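Local structure of ethyl tert-butyl ether degradation EthD protein (Ralstonia eutropha JMP134, 3BF4) at residues M20-V25 with A81-S86; R43-V48 with Y59-G64. The protein is of unknown function but adopts a ferredoxin-like fold of the EthD family and may have oxidoreductase activity. The protein carries 3 engineered substitutions. All blocks are in the same frame, centred on the assembly; numbering follows the deposited sequence.

From the N terminus the chain enters the sheet with strand 21-28, leads into helix 37-52, returns as strand 58-66 and turns into strand 76-84, which leads to helix 87-103. Contact 1 closes the long loop from 20-25 to 81-86 by laying the first strand beside the third. Contact 2, 43-48 with 59-64, closes a much shorter loop nested wholly inside it and sets the first helix on the second strand. The two meet through strand 76-84: A81 O probably accepts a hydrogen bond from T60 N, while the F82 ring packs against M45 and V48. Together they tie the middle of the sheet, strand 58-66 at one edge of this chain's sheet, and helix 37-52 packed on its face. Both also touch the second subunit.

Contact 1: M20-V25 with A81-S86; sequences MIKVNV and AFICDS
The two central strands of an antiparallel sheet meet here, I21 paired with C84 and V23 with F82 as hydrogen-bonded pairs. I21 N gives a nearly straight bond to C84 O (2.8 Å, 169° at the hydrogen), and C84 N answers to I21 O at 2.9 Å; V23 and F82 exchange a like pair of bonds. On the face toward the helices, I21 CG1 rests on C84 CB at 3.9 Å, while the F82 ring takes V25 CG2 at its edge, 4.1 Å from CE2. M45, V48 and L52 of helix 37-52 also touch F82. On the other face, K22 starts with CG anti to the backbone N (chi1 -176°), runs extended with CE 3.9 Å from A81 CB, and bends only at its last torsion, where NZ donates to N24 OD1 (2.6 Å) on an in-plane lone pair. At the dimer interface, E62 of the second subunit makes a salt bridge to K22 NZ through OE2 and a hydrogen bond to N24 ND2 through OE1. Just before the first strand, M20 SE lies 3.8 Å from I83 CG2; S86 sits at the N-cap of helix 87-103, its OG hydrogen-bonded to N89 N. Such a β1-β3 core pair characterises the ferredoxin-like fold.

Contact 2: R43-V48 with Y59-G64; sequences RHMPMV and YTVEKG. With EDO (1,2-ethanediol), chain C.
M45, a selenomethionine, reaches from helix 37-52 to Y59 and V61 of strand 58-66. Its CB lies 3.8 Å from CE1 of the Y59 ring. CG turns to V61, approaching CG2 at 3.9 Å. SE stands 5.4 Å from the Y59 ring centroid, 27° off the ring normal, an oblique Met-aromatic contact, and on another side it meets C1 of a bound 1,2-ethanediol, probably a molecule from the crystallisation liquor. Bends at chi2 (-63°) and chi3 (-62°) fold the chain back and bring the terminal CE to 3.3 Å from Y59 CD1. This is the layer between helix and sheet in the βαβ half of a ferredoxin-like fold: helix and strand run nearly antiparallel, their axes 10.3 Å apart, and side chains, M45 foremost, meet in the gap. C80 and Y40, the latter earlier in the same helix, also touch M45. The far end of the Y59 ring reaches P46, whose CG is 3.7 Å from Y59 OH. P46 lacks an N-H, and the helix is kinked there. On the neighbouring flank H44 NE2 accepts a weak hydrogen bond from O2 of the diol, at 3.2 Å, while H44 ND1 is hydrogen-bonded to D104 OD2 and the hydroxyls of Y40 and Y27 bond to the diol too. V61, K63 and G64 pair with an antiparallel strand of the second subunit, and the sheet thus runs on across the dimer interface.

Contact 1: M20-V25 with A81-S86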
loop_
_atom_site.group_PDB
_atom_site.type_symbol
_atom_site.label_atom_id
_atom_site.label_comp_id
_atom_site.label_asym_id
_atom_site.label_seq_id
_atom_site.Cartn_x
_atom_site.Cartn_y
_atom_site.Cartn_z
HETATM N N MSE A 20 10.839 -10.791 -2.674
HETATM C CA MSE A 20 10.496 -9.426 -3.064
HETATM C C MSE A 20 9.800 -8.707 -1.914
HETATM O O MSE A 20 8.956 -9.299 -1.226
HETATM C CB MSE A 20 9.593 -9.434 -4.302
HETATM C CG MSE A 20 9.349 -8.071 -4.937
HETATM SE SE MSE A 20 8.028 -8.243 -6.370
HETATM C CE MSE A 20 9.024 -9.428 -7.586
ATOM N N ILE A 21 10.212 -7.462 -1.674
ATOM C CA ILE A 21 9.600 -6.634 -0.654
ATOM C C ILE A 21 8.986 -5.400 -1.288
ATOM O O ILE A 21 9.301 -5.039 -2.439
ATOM C CB ILE A 21 10.573 -6.216 0.509
ATOM C CG1 ILE A 21 11.737 -5.341 0.005
ATOM C CG2 ILE A 21 11.059 -7.468 1.264
ATOM C CD1 ILE A 21 12.395 -4.500 1.084
ATOM N N LYS A 22 8.125 -4.775 -0.493
ATOM C CA LYS A 22 7.434 -3.541 -0.810
ATOM C C LYS A 22 7.694 -2.626 0.378
ATOM O O LYS A 22 7.371 -3.001 1.507
ATOM C CB LYS A 22 5.943 -3.858 -0.959
ATOM C CG LYS A 22 5.022 -2.739 -1.373
ATOM C CD LYS A 22 3.685 -3.336 -1.851
ATOM C CE LYS A 22 2.660 -2.269 -2.190
ATOM N NZ LYS A 22 2.159 -1.560 -0.976
ATOM N N VAL A 23 8.341 -1.483 0.145
ATOM C CA VAL A 23 8.599 -0.493 1.194
ATOM C C VAL A 23 7.510 0.576 1.016
ATOM O O VAL A 23 7.472 1.240 -0.006
ATOM C CB VAL A 23 9.998 0.132 1.093
ATOM C CG1 VAL A 23 10.207 1.169 2.212
ATOM C CG2 VAL A 23 11.079 -0.951 1.148
ATOM N N ASN A 24 6.654 0.720 2.019
ATOM C CA ASN A 24 5.531 1.647 2.036
ATOM C C ASN A 24 5.855 2.889 2.859
ATOM O O ASN A 24 6.307 2.755 3.998
ATOM C CB ASN A 24 4.326 0.963 2.704
ATOM C CG ASN A 24 3.869 -0.286 1.958
ATOM O OD1 ASN A 24 3.488 -0.204 0.806
ATOM N ND2 ASN A 24 3.884 -1.435 2.630
ATOM N N VAL A 25 5.670 4.081 2.278
ATOM C CA VAL A 25 5.810 5.348 3.017
ATOM C C VAL A 25 4.402 5.940 2.956
ATOM O O VAL A 25 3.851 6.121 1.866
ATOM C CB VAL A 25 6.845 6.285 2.426
ATOM C CG1 VAL A 25 7.013 7.519 3.332
ATOM C CG2 VAL A 25 8.175 5.559 2.245
ATOM N N ALA A 81 5.170 3.461 -2.706
ATOM C CA ALA A 81 5.751 2.155 -2.469
ATOM C C ALA A 81 6.955 1.931 -3.363
ATOM O O ALA A 81 6.915 2.290 -4.521
ATOM C CB ALA A 81 4.724 1.049 -2.656
ATOM N N PHE A 82 8.024 1.369 -2.787
ATOM C CA PHE A 82 9.223 0.976 -3.511
ATOM C C PHE A 82 9.228 -0.555 -3.518
ATOM O O PHE A 82 9.270 -1.180 -2.455
ATOM C CB PHE A 82 10.482 1.517 -2.827
ATOM C CG PHE A 82 10.472 3.001 -2.667
ATOM C CD1 PHE A 82 10.811 3.831 -3.741
ATOM C CD2 PHE A 82 10.103 3.583 -1.458
ATOM C CE1 PHE A 82 10.784 5.238 -3.608
ATOM C CE2 PHE A 82 10.083 4.977 -1.312
ATOM C CZ PHE A 82 10.421 5.806 -2.384
ATOM N N ILE A 83 9.141 -1.134 -4.712
ATOM C CA ILE A 83 9.167 -2.577 -4.921
ATOM C C ILE A 83 10.646 -2.900 -5.141
ATOM O O ILE A 83 11.275 -2.356 -6.070
ATOM C CB ILE A 83 8.243 -3.009 -6.098
ATOM C CG1 ILE A 83 6.771 -2.908 -5.663
ATOM C CG2 ILE A 83 8.530 -4.454 -6.565
ATOM C CD1 ILE A 83 6.290 -1.492 -5.335
ATOM N N CYS A 84 11.194 -3.739 -4.252
ATOM C CA CYS A 84 12.614 -4.097 -4.227
ATOM C C CYS A 84 12.795 -5.602 -4.143
ATOM O O CYS A 84 12.075 -6.277 -3.397
ATOM C CB CYS A 84 13.262 -3.458 -2.992
ATOM S SG CYS A 84 13.034 -1.642 -2.912
ATOM N N ASP A 85 13.759 -6.119 -4.890
ATOM C CA ASP A 85 14.063 -7.563 -4.894
ATOM C C ASP A 85 14.736 -8.033 -3.587
ATOM O O ASP A 85 14.596 -9.193 -3.215
ATOM C CB ASP A 85 14.934 -7.934 -6.110
ATOM C CG ASP A 85 14.216 -7.697 -7.457
ATOM O OD1 ASP A 85 13.077 -8.204 -7.654
ATOM O OD2 ASP A 85 14.810 -7.013 -8.331
ATOM N N SER A 86 15.415 -7.122 -2.884
ATOM C CA SER A 86 16.146 -7.430 -1.652
ATOM C C SER A 86 15.981 -6.360 -0.589
ATOM O O SER A 86 16.239 -5.186 -0.869
ATOM C CB SER A 86 17.639 -7.542 -2.004
ATOM O OG SER A 86 18.489 -7.456 -0.869
#

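Contact 2: R43-V48 with Y59-G64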
loop_
_atom_site.group_PDB
_atom_site.type_symbol
_atom_site.label_atom_id
_atom_site.label_comp_id
_atom_site.label_asym_id
_atom_site.label_seq_id
_atom_site.Cartn_x
_atom_site.Cartn_y
_atom_site.Cartn_z
ATOM N N ARG A 43 9.691 15.845 -7.992
ATOM C CA ARG A 43 11.039 16.168 -7.447
ATOM C C ARG A 43 11.548 15.126 -6.465
ATOM O O ARG A 43 12.610 14.543 -6.670
ATOM C CB ARG A 43 11.050 17.545 -6.759
ATOM C CG ARG A 43 10.586 18.728 -7.626
ATOM C CD ARG A 43 11.675 19.223 -8.530
ATOM N NE ARG A 43 12.689 19.982 -7.779
ATOM C CZ ARG A 43 12.674 21.302 -7.525
ATOM N NH1 ARG A 43 11.682 22.105 -7.947
ATOM N NH2 ARG A 43 13.682 21.840 -6.825
ATOM N N HIS A 44 10.778 14.866 -5.411
ATOM C CA HIS A 44 11.218 13.948 -4.369
ATOM C C HIS A 44 11.336 12.476 -4.815
ATOM O O HIS A 44 12.413 11.894 -4.671
ATOM C CB HIS A 44 10.346 14.072 -3.121
ATOM C CG HIS A 44 10.807 13.221 -1.977
ATOM N ND1 HIS A 44 11.898 13.544 -1.199
ATOM C CD2 HIS A 44 10.313 12.071 -1.474
ATOM C CE1 HIS A 44 12.056 12.625 -0.267
ATOM N NE2 HIS A 44 11.110 11.718 -0.415
HETATM N N MSE A 45 10.259 11.898 -5.346
HETATM C CA MSE A 45 10.246 10.469 -5.742
HETATM C C MSE A 45 11.301 10.067 -6.793
HETATM O O MSE A 45 11.918 9.010 -6.644
HETATM C CB MSE A 45 8.849 10.008 -6.180
HETATM C CG MSE A 45 7.774 10.019 -5.087
HETATM SE SE MSE A 45 8.164 8.815 -3.643
HETATM C CE MSE A 45 8.143 7.134 -4.655
ATOM N N PRO A 46 11.487 10.871 -7.861
ATOM C CA PRO A 46 12.562 10.588 -8.806
ATOM C C PRO A 46 13.963 10.661 -8.162
ATOM O O PRO A 46 14.850 9.880 -8.543
ATOM C CB PRO A 46 12.367 11.673 -9.879
ATOM C CG PRO A 46 10.911 11.981 -9.782
ATOM C CD PRO A 46 10.698 12.022 -8.327
HETATM N N MSE A 47 14.152 11.583 -7.209
HETATM C CA MSE A 47 15.405 11.659 -6.449
HETATM C C MSE A 47 15.594 10.403 -5.584
HETATM O O MSE A 47 16.679 9.836 -5.581
HETATM C CB MSE A 47 15.495 12.945 -5.613
HETATM C CG MSE A 47 16.785 13.100 -4.790
HETATM SE SE MSE A 47 16.771 12.147 -3.055
HETATM C CE MSE A 47 15.217 13.030 -2.252
ATOM N N VAL A 48 14.557 9.974 -4.862
ATOM C CA VAL A 48 14.666 8.770 -4.010
ATOM C C VAL A 48 14.970 7.521 -4.860
ATOM O O VAL A 48 15.807 6.692 -4.469
ATOM C CB VAL A 48 13.408 8.520 -3.126
ATOM C CG1 VAL A 48 13.564 7.227 -2.314
ATOM C CG2 VAL A 48 13.153 9.714 -2.189
ATOM N N TYR A 59 8.671 2.170 -8.461
ATOM C CA TYR A 59 7.889 2.775 -7.405
ATOM C C TYR A 59 6.481 3.115 -7.887
ATOM O O TYR A 59 6.221 3.146 -9.088
ATOM C CB TYR A 59 8.591 3.997 -6.791
ATOM C CG TYR A 59 8.719 5.235 -7.665
ATOM C CD1 TYR A 59 7.660 6.149 -7.782
ATOM C CD2 TYR A 59 9.914 5.529 -8.323
ATOM C CE1 TYR A 59 7.775 7.319 -8.585
ATOM C CE2 TYR A 59 10.045 6.692 -9.118
ATOM C CZ TYR A 59 8.969 7.580 -9.244
ATOM O OH TYR A 59 9.088 8.716 -10.023
ATOM N N THR A 60 5.585 3.307 -6.920
ATOM C CA THR A 60 4.210 3.733 -7.156
ATOM C C THR A 60 3.942 4.956 -6.271
ATOM O O THR A 60 4.588 5.122 -5.234
ATOM C CB THR A 60 3.158 2.623 -6.791
ATOM O OG1 THR A 60 3.031 2.508 -5.373
ATOM C CG2 THR A 60 3.524 1.265 -7.376
ATOM N N VAL A 61 2.992 5.792 -6.680
ATOM C CA VAL A 61 2.582 6.988 -5.926
ATOM C C VAL A 61 1.059 7.138 -6.019
ATOM O O VAL A 61 0.470 6.882 -7.074
ATOM C CB VAL A 61 3.220 8.289 -6.480
ATOM C CG1 VAL A 61 2.881 9.500 -5.570
ATOM C CG2 VAL A 61 4.716 8.154 -6.637
ATOM N N GLU A 62 0.441 7.566 -4.924
ATOM C CA GLU A 62 -1.010 7.807 -4.875
ATOM C C GLU A 62 -1.336 8.991 -3.951
ATOM O O GLU A 62 -0.533 9.356 -3.075
ATOM C CB GLU A 62 -1.757 6.535 -4.431
ATOM C CG GLU A 62 -1.425 6.118 -3.022
ATOM C CD GLU A 62 -1.888 4.732 -2.675
ATOM O OE1 GLU A 62 -3.066 4.559 -2.290
ATOM O OE2 GLU A 62 -1.035 3.825 -2.729
ATOM N N LYS A 63 -2.499 9.589 -4.198
ATOM C CA LYS A 63 -3.039 10.712 -3.441
ATOM C C LYS A 63 -4.354 10.249 -2.833
ATOM O O LYS A 63 -5.246 9.813 -3.561
ATOM C CB LYS A 63 -3.262 11.938 -4.348
ATOM C CG LYS A 63 -4.073 13.056 -3.660
ATOM C CD LYS A 63 -3.829 14.466 -4.192
ATOM C CE LYS A 63 -4.352 14.721 -5.551
ATOM N NZ LYS A 63 -4.167 16.181 -5.900
ATOM N N GLY A 64 -4.483 10.366 -1.515
ATOM C CA GLY A 64 -5.702 9.962 -0.814
ATOM C C GLY A 64 -6.889 10.805 -1.228
ATOM O O GLY A 64 -6.762 12.020 -1.323
HETATM C C1 EDO C . 9.130 8.844 -0.043
HETATM O O1 EDO C . 7.924 9.148 0.684
HETATM C C2 EDO C . 10.384 8.876 0.836
HETATM O O2 EDO C . 10.221 9.760 1.949
#